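Local atomic coordinates of putative dienelactone hydrolase (Klebsiella pneumoniae subsp. pneumoniae MGH 78578, PDB entry 3F67), a protein that probably hydrolyses ester or lactone bonds, as a member of the dienelactone hydrolase family of alpha/beta hydrolases. Residues V143-K148 and Q232-W237; I128-A133 and A200-V205; S10-G15 and A104-R109. All coordinates share one frame; numbering follows the deposited sequence. Where two conformers were deposited one is given.

All three contacts join helices to one mixed beta-sheet. Contacts 1 and 2 lie close together, their centres about 9 Å apart, and meet on strand 141-145 and again where Trp237 packs on Glu203: Val143 turns to helix 224-238, whereas the CB of Ala144 packs 3.5 Å from Trp130 NE1 on helix 124-133. Contact 3, at the outermost strand 4-13, has its centre about 24 Å from each of the others. A probable nucleophile elbow around Cys123, with His212 and Asp180 as candidate triad partners, lies by contact 1, where Trp145 comes near these residues without touching them, while helix 124-133 of contact 2 starts directly after Cys123. The acetic acid belongs to contact 3.

Contact 1 of 3, residues V143-K148 and Q232-W237; sequences VAWYGK and QRMLAW
Val143 and Trp145, both in touch with Met234, also share a polar partner: Thr120 OG1 hydrogen-bonds to Val143 O and takes part in a weak bond with Trp145 NE1. No hydrogen bond crosses to helix 224-238, where the contact is apolar. Met234, a selenomethionine, has its CG anti to the backbone N (chi1 177°), which carries the chain out toward the strand. Both methyls of Val143 bear on that methylene, with Val143 CG2 3.8 Å and Val143 CG1 3.9 Å from Met234 CG. The same CG2 reaches the indole of Trp237 one helical turn further on, lying 3.7 Å from Trp237 CD1 in an oblique approach. Beyond CG, the selenium comes to the rim of the Trp145 indole in a Met-aromatic contact. Met234 SE is 4.1 Å from Trp145 CZ2, and its direction from the five-membered ring centroid is 89° off the ring normal.

The axes of strand 143-145 and helix 232-237 run nearly antiparallel, at 160°, as the C-terminal helix covers part of one face of the alpha/beta-hydrolase sheet, over strands 141-145, 172-177 and 202-207. Chemically, the interface rests on dispersion between a branched aliphatic group, a polarisable selenium and two indoles, while the indole N-H groups turn to partners off the helix, Trp237 to Pro171 O and Trp145, weakly, to Thr120 OG1.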
ATOM      1  N   VAL A 143      -5.034  -4.073  -2.593  1.00 13.49           N
ATOM      2  CA  VAL A 143      -5.606  -2.918  -3.323  1.00 14.86           C
ATOM      3  C   VAL A 143      -4.516  -1.866  -3.495  1.00 13.64           C
ATOM      4  O   VAL A 143      -4.035  -1.288  -2.501  1.00 14.46           O
ATOM      5  CB  VAL A 143      -6.855  -2.325  -2.594  1.00 14.26           C
ATOM      6  CG1 VAL A 143      -7.418  -1.086  -3.389  1.00 15.21           C
ATOM      7  CG2 VAL A 143      -7.960  -3.455  -2.509  1.00 15.63           C
ATOM      8  N   ALA A 144      -4.142  -1.611  -4.763  1.00 13.71           N
ATOM      9  CA  ALA A 144      -3.013  -0.697  -5.075  1.00 13.22           C
ATOM     10  C   ALA A 144      -3.636   0.580  -5.633  1.00 13.78           C
ATOM     11  O   ALA A 144      -4.401   0.532  -6.626  1.00 14.89           O
ATOM     12  CB  ALA A 144      -2.129  -1.351  -6.114  1.00 13.12           C
ATOM     13  N   TRP A 145      -3.329   1.720  -5.015  1.00 13.54           N
ATOM     14  CA  TRP A 145      -3.826   2.989  -5.533  1.00 13.74           C
ATOM     15  C   TRP A 145      -2.709   3.713  -6.273  1.00 14.12           C
ATOM     16  O   TRP A 145      -1.700   4.048  -5.679  1.00 14.63           O
ATOM     17  CB  TRP A 145      -4.283   3.898  -4.421  1.00 13.93           C
ATOM     18  CG  TRP A 145      -5.353   3.338  -3.489  1.00 13.61           C
ATOM     19  CD1 TRP A 145      -5.214   2.286  -2.590  1.00 12.23           C
ATOM     20  CD2 TRP A 145      -6.680   3.885  -3.278  1.00 12.78           C
ATOM     21  NE1 TRP A 145      -6.399   2.146  -1.865  1.00 13.59           N
ATOM     22  CE2 TRP A 145      -7.287   3.125  -2.247  1.00 14.32           C
ATOM     23  CE3 TRP A 145      -7.401   4.949  -3.869  1.00 14.28           C
ATOM     24  CZ2 TRP A 145      -8.638   3.381  -1.789  1.00 14.73           C
ATOM     25  CZ3 TRP A 145      -8.705   5.269  -3.391  1.00 13.00           C
ATOM     26  CH2 TRP A 145      -9.306   4.467  -2.362  1.00 15.19           C
ATOM     27  N   TYR A 146      -2.944   3.946  -7.562  1.00 13.74           N
ATOM     28  CA  TYR A 146      -2.056   4.714  -8.470  1.00 15.38           C
ATOM     29  C   TYR A 146      -0.575   4.488  -8.171  1.00 15.87           C
ATOM     30  O   TYR A 146       0.174   5.444  -7.866  1.00 16.56           O
ATOM     31  CB  TYR A 146      -2.428   6.207  -8.451  1.00 14.68           C
ATOM     32  CG  TYR A 146      -2.999   6.753  -7.150  1.00 15.15           C
ATOM     33  CD1 TYR A 146      -2.157   7.199  -6.120  1.00 15.01           C
ATOM     34  CD2 TYR A 146      -4.373   6.895  -6.983  1.00 15.72           C
ATOM     35  CE1 TYR A 146      -2.671   7.727  -4.938  1.00 16.01           C
ATOM     36  CE2 TYR A 146      -4.900   7.453  -5.804  1.00 15.61           C
ATOM     37  CZ  TYR A 146      -4.062   7.841  -4.804  1.00 15.15           C
ATOM     38  OH  TYR A 146      -4.568   8.382  -3.661  1.00 17.39           O
ATOM     39  N   GLY A 147      -0.167   3.219  -8.268  1.00 15.58           N
ATOM     40  CA  GLY A 147       1.234   2.797  -8.165  1.00 15.66           C
ATOM     41  C   GLY A 147       1.835   2.655  -9.568  1.00 16.00           C
ATOM     42  O   GLY A 147       1.224   2.034 -10.455  1.00 15.27           O
ATOM     43  N   LYS A 148       3.037   3.200  -9.763  0.50 15.53           N
ATOM     44  CA  LYS A 148       3.767   3.064 -11.030  0.50 15.75           C
ATOM     45  C   LYS A 148       3.842   1.617 -11.477  0.50 15.57           C
ATOM     46  O   LYS A 148       4.188   0.747 -10.668  0.50 15.61           O
ATOM     47  CB  LYS A 148       5.208   3.559 -10.856  0.50 16.03           C
ATOM     48  CG  LYS A 148       6.088   3.183 -12.021  0.50 17.88           C
ATOM     49  CD  LYS A 148       7.583   3.090 -11.630  0.50 20.40           C
ATOM     50  CE  LYS A 148       7.917   4.189 -10.676  0.50 24.44           C
ATOM     51  NZ  LYS A 148       7.437   5.477 -11.253  0.50 26.97           N
ATOM     52  N   GLN A 232     -14.941   2.502  -1.406  1.00 13.88           N
ATOM     53  CA  GLN A 232     -15.972   1.458  -1.322  1.00 14.34           C
ATOM     54  C   GLN A 232     -15.544   0.230  -2.123  1.00 13.51           C
ATOM     55  O   GLN A 232     -15.786  -0.902  -1.664  1.00 13.34           O
ATOM     56  CB  GLN A 232     -17.325   1.987  -1.813  1.00 15.06           C
ATOM     57  CG  GLN A 232     -17.935   3.075  -0.856  1.00 16.85           C
ATOM     58  CD  GLN A 232     -17.981   2.603   0.628  1.00 22.57           C
ATOM     59  OE1 GLN A 232     -17.472   3.287   1.561  1.00 22.93           O
ATOM     60  NE2 GLN A 232     -18.532   1.393   0.842  1.00 20.87           N
ATOM     61  N   ARG A 233     -14.862   0.441  -3.244  1.00 13.45           N
ATOM     62  CA  ARG A 233     -14.368  -0.729  -4.058  1.00 12.38           C
ATOM     63  C   ARG A 233     -13.306  -1.483  -3.282  1.00 13.35           C
ATOM     64  O   ARG A 233     -13.251  -2.700  -3.339  1.00 12.58           O
ATOM     65  CB  ARG A 233     -13.788  -0.293  -5.418  1.00 13.42           C
ATOM     66  CG  ARG A 233     -14.882   0.127  -6.450  1.00 13.25           C
ATOM     67  CD  ARG A 233     -14.251   0.515  -7.782  1.00 13.66           C
ATOM     68  NE  ARG A 233     -15.343   0.911  -8.689  1.00 15.93           N
ATOM     69  CZ  ARG A 233     -15.999   0.088  -9.500  1.00 18.17           C
ATOM     70  NH1 ARG A 233     -15.650  -1.193  -9.588  1.00 18.52           N
ATOM     71  NH2 ARG A 233     -16.968   0.589 -10.296  1.00 17.37           N
HETATM   72  N   MSE A 234     -12.466  -0.763  -2.538  1.00 13.13           N
HETATM   73  CA  MSE A 234     -11.450  -1.430  -1.703  1.00 13.47           C
HETATM   74  C   MSE A 234     -12.104  -2.310  -0.625  1.00 14.19           C
HETATM   75  O   MSE A 234     -11.758  -3.487  -0.446  1.00 14.58           O
HETATM   76  CB  MSE A 234     -10.549  -0.392  -1.036  1.00 12.21           C
HETATM   77  CG  MSE A 234      -9.494  -0.994  -0.088  1.00 14.89           C
HETATM   78 SE   MSE A 234      -8.721   0.438   1.004  0.90 16.02          SE
HETATM   79  CE  MSE A 234     -10.314   0.851   2.013  1.00 15.49           C
ATOM     80  N   LEU A 235     -13.050  -1.726   0.117  1.00 13.96           N
ATOM     81  CA  LEU A 235     -13.769  -2.508   1.111  1.00 13.54           C
ATOM     82  C   LEU A 235     -14.514  -3.701   0.487  1.00 13.04           C
ATOM     83  O   LEU A 235     -14.533  -4.782   1.098  1.00 13.61           O
ATOM     84  CB  LEU A 235     -14.764  -1.630   1.888  1.00 13.99           C
ATOM     85  CG  LEU A 235     -14.021  -0.537   2.711  1.00 14.10           C
ATOM     86  CD1 LEU A 235     -15.089   0.392   3.284  1.00 17.99           C
ATOM     87  CD2 LEU A 235     -13.179  -1.132   3.876  1.00 14.64           C
ATOM     88  N   ALA A 236     -15.099  -3.525  -0.696  1.00 12.64           N
ATOM     89  CA  ALA A 236     -15.795  -4.649  -1.363  1.00 12.38           C
ATOM     90  C   ALA A 236     -14.808  -5.773  -1.737  1.00 12.00           C
ATOM     91  O   ALA A 236     -15.121  -6.962  -1.640  1.00 13.41           O
ATOM     92  CB  ALA A 236     -16.516  -4.124  -2.661  1.00 12.29           C
ATOM     93  N   TRP A 237     -13.591  -5.382  -2.128  1.00 12.71           N
ATOM     94  CA  TRP A 237     -12.588  -6.335  -2.595  1.00 13.26           C
ATOM     95  C   TRP A 237     -12.146  -7.181  -1.415  1.00 14.25           C
ATOM     96  O   TRP A 237     -11.893  -8.380  -1.555  1.00 13.99           O
ATOM     97  CB  TRP A 237     -11.394  -5.552  -3.165  1.00 13.59           C
ATOM     98  CG  TRP A 237     -10.404  -6.385  -3.939  1.00 14.81           C
ATOM     99  CD1 TRP A 237      -9.186  -6.824  -3.496  1.00 15.79           C
ATOM    100  CD2 TRP A 237     -10.528  -6.782  -5.291  1.00 12.95           C
ATOM    101  NE1 TRP A 237      -8.542  -7.516  -4.515  1.00 14.02           N
ATOM    102  CE2 TRP A 237      -9.340  -7.477  -5.636  1.00 12.45           C
ATOM    103  CE3 TRP A 237     -11.535  -6.600  -6.267  1.00 14.56           C
ATOM    104  CZ2 TRP A 237      -9.117  -8.010  -6.920  1.00 13.02           C
ATOM    105  CZ3 TRP A 237     -11.330  -7.116  -7.568  1.00 15.82           C
ATOM    106  CH2 TRP A 237     -10.122  -7.830  -7.884  1.00 14.99           C
TER

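Contact 2 of 3, residues I128-A133 and A200-V205; sequences ITWLYA and ATAEIV
Trp130 reaches Ile204 and Ala202 with the far rim of its indole, and this one side chain makes the whole contact from the helix side. The backbones stay well apart: the closest pair of CA atoms, those of Trp130 and Ala202, is separated by 10.3 Å. What bridges the gap is the conformation of the tryptophan. Its CB does not point at the strand, but with CG anti to the carbonyl carbon (chi1 -74°) and chi2 at 106° the ring system extends lengthwise toward strand 202-207, benzene ring foremost. Trp130 CZ2 then lies 4.2 Å from Ile204 CG1, and Trp130 CZ3 lies 4.4 Å from Ala202 CB. The atom between them, Trp130 CH2, is about 4.4 Å from Ile204 CG1, and the two aliphatic groups receive the ring near its plane, at the edge.

Ile204 meets the ring with its longer branch. A chi1 of -65° brings CG1 to the indole, and CD1 continues from it in an extended chain that crosses the tryptophan at about a right angle, while CG2 is directed elsewhere. Ala202, whose CB points toward the helix, contributes a single methyl. At these distances the contact is a rather loose apolar one, and no hydrogen bond crosses it. The indole's rotation is fixed at its other end, where Trp130 NE1 donates to Tyr176 OH; that hydroxyl is also bonded to Gly147 O.

Helix 124-133 packs against the sheet here, its tryptophan spanning strand 172-177 by way of Val172 to reach the outermost strand, 202-207. Helix 185-197 closes over the same place: Met191 touches both Trp130 and Ile204, and Leu195 touches Ala202.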
ATOM      1  N   ILE A 128       4.526  -0.769  -4.404  1.00 14.55           N
ATOM      2  CA  ILE A 128       4.958  -1.777  -3.413  1.00 14.36           C
ATOM      3  C   ILE A 128       3.855  -2.820  -3.190  1.00 14.84           C
ATOM      4  O   ILE A 128       4.146  -4.016  -3.067  1.00 14.87           O
ATOM      5  CB  ILE A 128       5.364  -1.058  -2.089  1.00 14.21           C
ATOM      6  CG1 ILE A 128       6.633  -0.196  -2.291  1.00 14.07           C
ATOM      7  CG2 ILE A 128       5.532  -2.074  -0.934  1.00 13.74           C
ATOM      8  CD1 ILE A 128       7.872  -0.981  -2.738  1.00 12.90           C
ATOM      9  N   THR A 129       2.615  -2.355  -3.169  1.00 14.41           N
ATOM     10  CA  THR A 129       1.466  -3.240  -3.029  1.00 14.31           C
ATOM     11  C   THR A 129       1.468  -4.350  -4.099  1.00 14.71           C
ATOM     12  O   THR A 129       1.297  -5.515  -3.767  1.00 13.58           O
ATOM     13  CB  THR A 129       0.139  -2.428  -2.997  1.00 14.19           C
ATOM     14  OG1 THR A 129       0.112  -1.691  -1.768  1.00 18.44           O
ATOM     15  CG2 THR A 129      -1.090  -3.380  -2.925  1.00 13.95           C
ATOM     16  N   TRP A 130       1.637  -3.983  -5.378  1.00 14.45           N
ATOM     17  CA  TRP A 130       1.735  -5.004  -6.418  1.00 14.86           C
ATOM     18  C   TRP A 130       2.878  -5.967  -6.148  1.00 14.97           C
ATOM     19  O   TRP A 130       2.724  -7.190  -6.275  1.00 14.61           O
ATOM     20  CB  TRP A 130       1.992  -4.337  -7.784  1.00 13.98           C
ATOM     21  CG  TRP A 130       0.802  -3.635  -8.401  1.00 13.27           C
ATOM     22  CD1 TRP A 130       0.584  -2.268  -8.485  1.00 12.85           C
ATOM     23  CD2 TRP A 130      -0.296  -4.260  -9.090  1.00 13.15           C
ATOM     24  NE1 TRP A 130      -0.595  -2.018  -9.187  1.00 13.78           N
ATOM     25  CE2 TRP A 130      -1.149  -3.224  -9.555  1.00 14.20           C
ATOM     26  CE3 TRP A 130      -0.653  -5.614  -9.337  1.00 13.81           C
ATOM     27  CZ2 TRP A 130      -2.329  -3.480 -10.264  1.00 15.58           C
ATOM     28  CZ3 TRP A 130      -1.837  -5.880 -10.055  1.00 14.34           C
ATOM     29  CH2 TRP A 130      -2.663  -4.811 -10.515  1.00 16.34           C
ATOM     30  N   LEU A 131       4.049  -5.412  -5.846  1.00 14.42           N
ATOM     31  CA  LEU A 131       5.213  -6.269  -5.586  1.00 14.09           C
ATOM     32  C   LEU A 131       4.949  -7.258  -4.446  1.00 14.70           C
ATOM     33  O   LEU A 131       5.371  -8.438  -4.514  1.00 14.80           O
ATOM     34  CB  LEU A 131       6.468  -5.448  -5.282  1.00 15.25           C
ATOM     35  CG  LEU A 131       6.950  -4.471  -6.378  1.00 17.11           C
ATOM     36  CD1 LEU A 131       8.309  -3.824  -5.984  1.00 19.63           C
ATOM     37  CD2 LEU A 131       6.995  -5.062  -7.740  1.00 22.72           C
ATOM     38  N   TYR A 132       4.346  -6.760  -3.351  1.00 13.81           N
ATOM     39  CA  TYR A 132       4.111  -7.609  -2.179  1.00 14.23           C
ATOM     40  C   TYR A 132       3.136  -8.748  -2.503  1.00 14.36           C
ATOM     41  O   TYR A 132       3.290  -9.892  -1.989  1.00 15.28           O
ATOM     42  CB  TYR A 132       3.567  -6.772  -0.986  1.00 13.39           C
ATOM     43  CG  TYR A 132       3.732  -7.529   0.310  1.00 13.18           C
ATOM     44  CD1 TYR A 132       5.002  -7.840   0.794  1.00 14.50           C
ATOM     45  CD2 TYR A 132       2.613  -7.977   1.002  1.00 14.17           C
ATOM     46  CE1 TYR A 132       5.167  -8.579   1.949  1.00 13.90           C
ATOM     47  CE2 TYR A 132       2.756  -8.722   2.196  1.00 15.23           C
ATOM     48  CZ  TYR A 132       4.034  -9.001   2.653  1.00 16.59           C
ATOM     49  OH  TYR A 132       4.211  -9.733   3.803  1.00 18.02           O
ATOM     50  N   ALA A 133       2.163  -8.469  -3.380  1.00 13.76           N
ATOM     51  CA  ALA A 133       1.239  -9.507  -3.810  1.00 15.00           C
ATOM     52  C   ALA A 133       1.926 -10.649  -4.587  1.00 16.09           C
ATOM     53  O   ALA A 133       1.414 -11.764  -4.590  1.00 16.68           O
ATOM     54  CB  ALA A 133       0.045  -8.904  -4.645  1.00 15.48           C
ATOM     55  N   ALA A 200      -3.844 -13.751 -14.258  1.00 19.16           N
ATOM     56  CA  ALA A 200      -3.888 -13.302 -12.871  1.00 18.98           C
ATOM     57  C   ALA A 200      -5.333 -12.904 -12.540  1.00 18.79           C
ATOM     58  O   ALA A 200      -6.102 -12.532 -13.443  1.00 20.03           O
ATOM     59  CB  ALA A 200      -2.923 -12.131 -12.672  1.00 18.87           C
ATOM     60  N   THR A 201      -5.729 -13.031 -11.269  1.00 18.16           N
ATOM     61  CA  THR A 201      -6.995 -12.433 -10.815  1.00 17.99           C
ATOM     62  C   THR A 201      -6.704 -10.995 -10.402  1.00 17.38           C
ATOM     63  O   THR A 201      -6.066 -10.760  -9.372  1.00 16.78           O
ATOM     64  CB  THR A 201      -7.549 -13.223  -9.619  1.00 19.01           C
ATOM     65  OG1 THR A 201      -7.865 -14.542 -10.077  1.00 22.60           O
ATOM     66  CG2 THR A 201      -8.836 -12.558  -9.058  1.00 20.76           C
ATOM     67  N   ALA A 202      -7.124 -10.038 -11.225  1.00 15.91           N
ATOM     68  CA  ALA A 202      -6.773  -8.653 -11.011  1.00 15.86           C
ATOM     69  C   ALA A 202      -7.602  -7.794 -11.921  1.00 16.02           C
ATOM     70  O   ALA A 202      -8.001  -8.220 -13.019  1.00 17.63           O
ATOM     71  CB  ALA A 202      -5.240  -8.403 -11.303  1.00 15.52           C
ATOM     72  N   GLU A 203      -7.845  -6.560 -11.513  0.50 15.21           N
ATOM     73  CA  GLU A 203      -8.457  -5.615 -12.432  0.50 15.24           C
ATOM     74  C   GLU A 203      -7.967  -4.267 -11.999  0.50 15.30           C
ATOM     75  O   GLU A 203      -7.608  -4.062 -10.837  0.50 15.14           O
ATOM     76  CB  GLU A 203      -9.978  -5.646 -12.344  0.50 14.60           C
ATOM     77  CG  GLU A 203     -10.439  -5.213 -10.973  0.50 12.17           C
ATOM     78  CD  GLU A 203     -11.863  -5.605 -10.716  0.50 14.08           C
ATOM     79  OE1 GLU A 203     -12.649  -4.740 -10.298  0.50  5.72           O
ATOM     80  OE2 GLU A 203     -12.188  -6.801 -10.950  0.50 18.28           O
ATOM     81  N   ILE A 204      -7.946  -3.368 -12.963  1.00 15.91           N
ATOM     82  CA  ILE A 204      -7.571  -1.962 -12.775  1.00 15.92           C
ATOM     83  C   ILE A 204      -8.781  -1.103 -13.152  1.00 15.69           C
ATOM     84  O   ILE A 204      -9.299  -1.175 -14.283  1.00 16.42           O
ATOM     85  CB  ILE A 204      -6.342  -1.580 -13.671  1.00 15.66           C
ATOM     86  CG1 ILE A 204      -5.123  -2.384 -13.195  1.00 17.32           C
ATOM     87  CG2 ILE A 204      -6.062  -0.101 -13.592  1.00 17.78           C
ATOM     88  CD1 ILE A 204      -3.879  -2.305 -14.142  1.00 19.33           C
ATOM     89  N   VAL A 205      -9.246  -0.321 -12.195  1.00 15.59           N
ATOM     90  CA  VAL A 205     -10.348   0.608 -12.429  1.00 16.53           C
ATOM     91  C   VAL A 205      -9.728   1.969 -12.669  1.00 15.52           C
ATOM     92  O   VAL A 205      -8.907   2.424 -11.860  1.00 16.12           O
ATOM     93  CB  VAL A 205     -11.266   0.629 -11.200  1.00 15.99           C
ATOM     94  CG1 VAL A 205     -12.342   1.790 -11.312  1.00 17.71           C
ATOM     95  CG2 VAL A 205     -11.922  -0.784 -11.015  1.00 17.52           C
TER

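Contact 3 of 3, residues S10-G15 and A104-R109; sequences SIPSQG and ASWAAR. With ACY (acetic acid), chain E.
The indole of Trp106 carries Ile11 on one face and is approached obliquely by Pro12; it also stacks with the ring of His110. Ile11 CG1 stands 4.0 Å from the centroid of the Trp106 five-membered ring, almost over it, in a CH-pi contact. From there Ile11 CD1 runs on across the ring system and reaches Trp106 CE3 at 4.0 Å. The other branch stays near the helix, with Ile11 CG2 3.9 Å from Trp106 CB. Pro12 CD comes equally close to Trp106 CD1, at 3.9 Å. With its CG anti to the backbone N (chi1 173°), Trp106 swings its ring out against the strand.

The second flat group, the guanidinium of Arg109, takes an acetic acid molecule at its edge, while Ser105 O lies above one of its faces. Arg109 NH2 donates to ACY OXT over 3.0 Å, with an N-H...O angle of 150°; the bond from Arg109 NH1 to ACY O is the longer, 3.3 Å, but straighter, at 168°. The ligand probably came from the crystallisation liquor.

Helix 93-108 thus packs on strand 4-13 at the sheet's margin, with Ile63 of strand 61-65 touching both Ile11 and Trp106. The strand is held by aliphatic-aromatic packing, whereas the acetic acid is bound by Arg109 through two hydrogen bonds, and a carboxylate there would probably be favoured by the arginine's charge.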
ATOM      1  N   SER A  10       6.800  -0.291  18.036  0.50 22.41           N
ATOM      2  CA  SER A  10       7.935  -0.666  17.235  0.50 22.25           C
ATOM      3  C   SER A  10       7.557  -2.016  16.696  0.50 21.85           C
ATOM      4  O   SER A  10       6.844  -2.781  17.365  0.50 21.71           O
ATOM      5  CB  SER A  10       9.189  -0.808  18.095  0.50 22.90           C
ATOM      6  OG  SER A  10       9.629   0.443  18.573  0.50 23.52           O
ATOM      7  N   ILE A  11       8.033  -2.309  15.495  1.00 20.88           N
ATOM      8  CA  ILE A  11       7.915  -3.644  14.957  1.00 20.61           C
ATOM      9  C   ILE A  11       9.322  -4.186  14.798  1.00 19.56           C
ATOM     10  O   ILE A  11      10.147  -3.591  14.093  1.00 18.10           O
ATOM     11  CB  ILE A  11       7.127  -3.612  13.656  1.00 20.25           C
ATOM     12  CG1 ILE A  11       5.651  -3.310  14.055  1.00 23.70           C
ATOM     13  CG2 ILE A  11       7.256  -5.003  12.919  1.00 18.94           C
ATOM     14  CD1 ILE A  11       4.700  -3.285  12.980  1.00 26.96           C
ATOM     15  N   PRO A  12       9.607  -5.332  15.443  1.00 20.97           N
ATOM     16  CA  PRO A  12      10.955  -5.898  15.335  1.00 22.11           C
ATOM     17  C   PRO A  12      11.189  -6.329  13.879  1.00 23.77           C
ATOM     18  O   PRO A  12      10.346  -6.996  13.291  1.00 22.66           O
ATOM     19  CB  PRO A  12      10.922  -7.110  16.298  1.00 23.07           C
ATOM     20  CG  PRO A  12       9.737  -6.875  17.218  1.00 21.93           C
ATOM     21  CD  PRO A  12       8.727  -6.071  16.385  1.00 20.89           C
ATOM     22  N   SER A  13      12.292  -5.914  13.265  1.00 24.46           N
ATOM     23  CA  SER A  13      12.389  -6.125  11.817  1.00 27.96           C
ATOM     24  C   SER A  13      13.815  -6.197  11.325  1.00 29.17           C
ATOM     25  O   SER A  13      14.548  -5.194  11.354  1.00 28.95           O
ATOM     26  CB  SER A  13      11.598  -5.053  11.026  1.00 27.34           C
ATOM     27  OG  SER A  13      11.461  -5.424   9.640  1.00 30.98           O
ATOM     28  N   GLN A  14      14.184  -7.390  10.841  1.00 30.58           N
ATOM     29  CA  GLN A  14      15.547  -7.663  10.361  1.00 31.15           C
ATOM     30  C   GLN A  14      16.623  -7.167  11.372  1.00 31.46           C
ATOM     31  O   GLN A  14      17.692  -6.680  10.973  1.00 32.26           O
ATOM     32  CB  GLN A  14      15.740  -7.054   8.947  1.00 31.45           C
ATOM     33  CG  GLN A  14      14.590  -7.381   7.956  1.00 31.81           C
ATOM     34  CD  GLN A  14      14.794  -6.810   6.555  1.00 34.23           C
ATOM     35  OE1 GLN A  14      14.157  -5.801   6.137  1.00 29.66           O
ATOM     36  NE2 GLN A  14      15.657  -7.470   5.798  1.00 32.34           N
ATOM     37  N   GLY A  15      16.338  -7.301  12.673  1.00 30.74           N
ATOM     38  CA  GLY A  15      17.241  -6.868  13.753  1.00 28.83           C
ATOM     39  C   GLY A  15      17.138  -5.435  14.305  1.00 28.36           C
ATOM     40  O   GLY A  15      17.909  -5.043  15.197  1.00 28.44           O
ATOM     41  N   ALA A 104       3.566  -8.341   9.206  1.00 14.43           N
ATOM     42  CA  ALA A 104       2.570  -9.422   9.205  1.00 15.22           C
ATOM     43  C   ALA A 104       2.862 -10.351  10.401  1.00 14.05           C
ATOM     44  O   ALA A 104       1.929 -10.815  11.100  1.00 14.47           O
ATOM     45  CB  ALA A 104       2.625 -10.206   7.856  1.00 14.59           C
ATOM     46  N   SER A 105       4.143 -10.619  10.644  0.50 14.21           N
ATOM     47  CA  SER A 105       4.550 -11.508  11.753  0.50 13.14           C
ATOM     48  C   SER A 105       4.158 -10.915  13.098  0.50 13.53           C
ATOM     49  O   SER A 105       3.621 -11.606  13.979  0.50 13.21           O
ATOM     50  CB  SER A 105       6.053 -11.790  11.704  0.50 13.56           C
ATOM     51  OG  SER A 105       6.347 -12.652  10.619  0.50 11.63           O
ATOM     52  N   TRP A 106       4.418  -9.622  13.251  1.00 12.88           N
ATOM     53  CA  TRP A 106       4.091  -8.914  14.508  1.00 13.65           C
ATOM     54  C   TRP A 106       2.571  -8.916  14.662  1.00 12.73           C
ATOM     55  O   TRP A 106       2.068  -9.161  15.737  1.00 12.56           O
ATOM     56  CB  TRP A 106       4.635  -7.479  14.474  1.00 14.30           C
ATOM     57  CG  TRP A 106       4.211  -6.598  15.665  1.00 14.69           C
ATOM     58  CD1 TRP A 106       4.887  -6.425  16.849  1.00 14.06           C
ATOM     59  CD2 TRP A 106       3.037  -5.785  15.753  1.00 14.94           C
ATOM     60  NE1 TRP A 106       4.190  -5.548  17.680  1.00 13.43           N
ATOM     61  CE2 TRP A 106       3.060  -5.145  17.023  1.00 14.40           C
ATOM     62  CE3 TRP A 106       1.961  -5.526  14.874  1.00 13.86           C
ATOM     63  CZ2 TRP A 106       2.062  -4.273  17.437  1.00 16.88           C
ATOM     64  CZ3 TRP A 106       0.945  -4.667  15.308  1.00 15.42           C
ATOM     65  CH2 TRP A 106       1.025  -4.037  16.579  1.00 16.53           C
ATOM     66  N   ALA A 107       1.854  -8.667  13.571  1.00 12.75           N
ATOM     67  CA  ALA A 107       0.391  -8.526  13.646  1.00 12.54           C
ATOM     68  C   ALA A 107      -0.266  -9.794  14.186  1.00 12.22           C
ATOM     69  O   ALA A 107      -1.202  -9.728  14.990  1.00 12.88           O
ATOM     70  CB  ALA A 107      -0.177  -8.144  12.252  1.00 13.19           C
ATOM     71  N   ALA A 108       0.230 -10.959  13.776  1.00 11.43           N
ATOM     72  CA  ALA A 108      -0.359 -12.230  14.218  1.00 12.57           C
ATOM     73  C   ALA A 108      -0.209 -12.503  15.727  1.00 11.38           C
ATOM     74  O   ALA A 108      -0.936 -13.313  16.259  1.00 10.96           O
ATOM     75  CB  ALA A 108       0.244 -13.401  13.403  1.00 12.87           C
ATOM     76  N   ARG A 109       0.744 -11.810  16.401  1.00 10.18           N
ATOM     77  CA  ARG A 109       0.932 -11.937  17.853  1.00 10.20           C
ATOM     78  C   ARG A 109       0.362 -10.740  18.614  1.00 10.33           C
ATOM     79  O   ARG A 109       0.480 -10.688  19.826  1.00 11.14           O
ATOM     80  CB  ARG A 109       2.423 -12.102  18.190  1.00  9.35           C
ATOM     81  CG  ARG A 109       2.904 -13.583  18.055  1.00 11.95           C
ATOM     82  CD  ARG A 109       4.321 -13.849  18.575  1.00  9.69           C
ATOM     83  NE  ARG A 109       5.250 -13.153  17.686  1.00 13.65           N
ATOM     84  CZ  ARG A 109       5.794 -13.714  16.612  1.00 16.65           C
ATOM     85  NH1 ARG A 109       6.620 -13.019  15.849  1.00 17.94           N
ATOM     86  NH2 ARG A 109       5.542 -14.986  16.318  1.00 15.00           N
TER
HETATM   87  C   ACY E 242       7.211 -15.256  12.863  1.00 44.35           C
HETATM   88  O   ACY E 242       8.169 -14.700  13.495  1.00 45.40           O
HETATM   89  OXT ACY E 242       6.131 -15.546  13.387  1.00 43.33           O
HETATM   90  CH3 ACY E 242       7.349 -15.566  11.400  1.00 43.32           C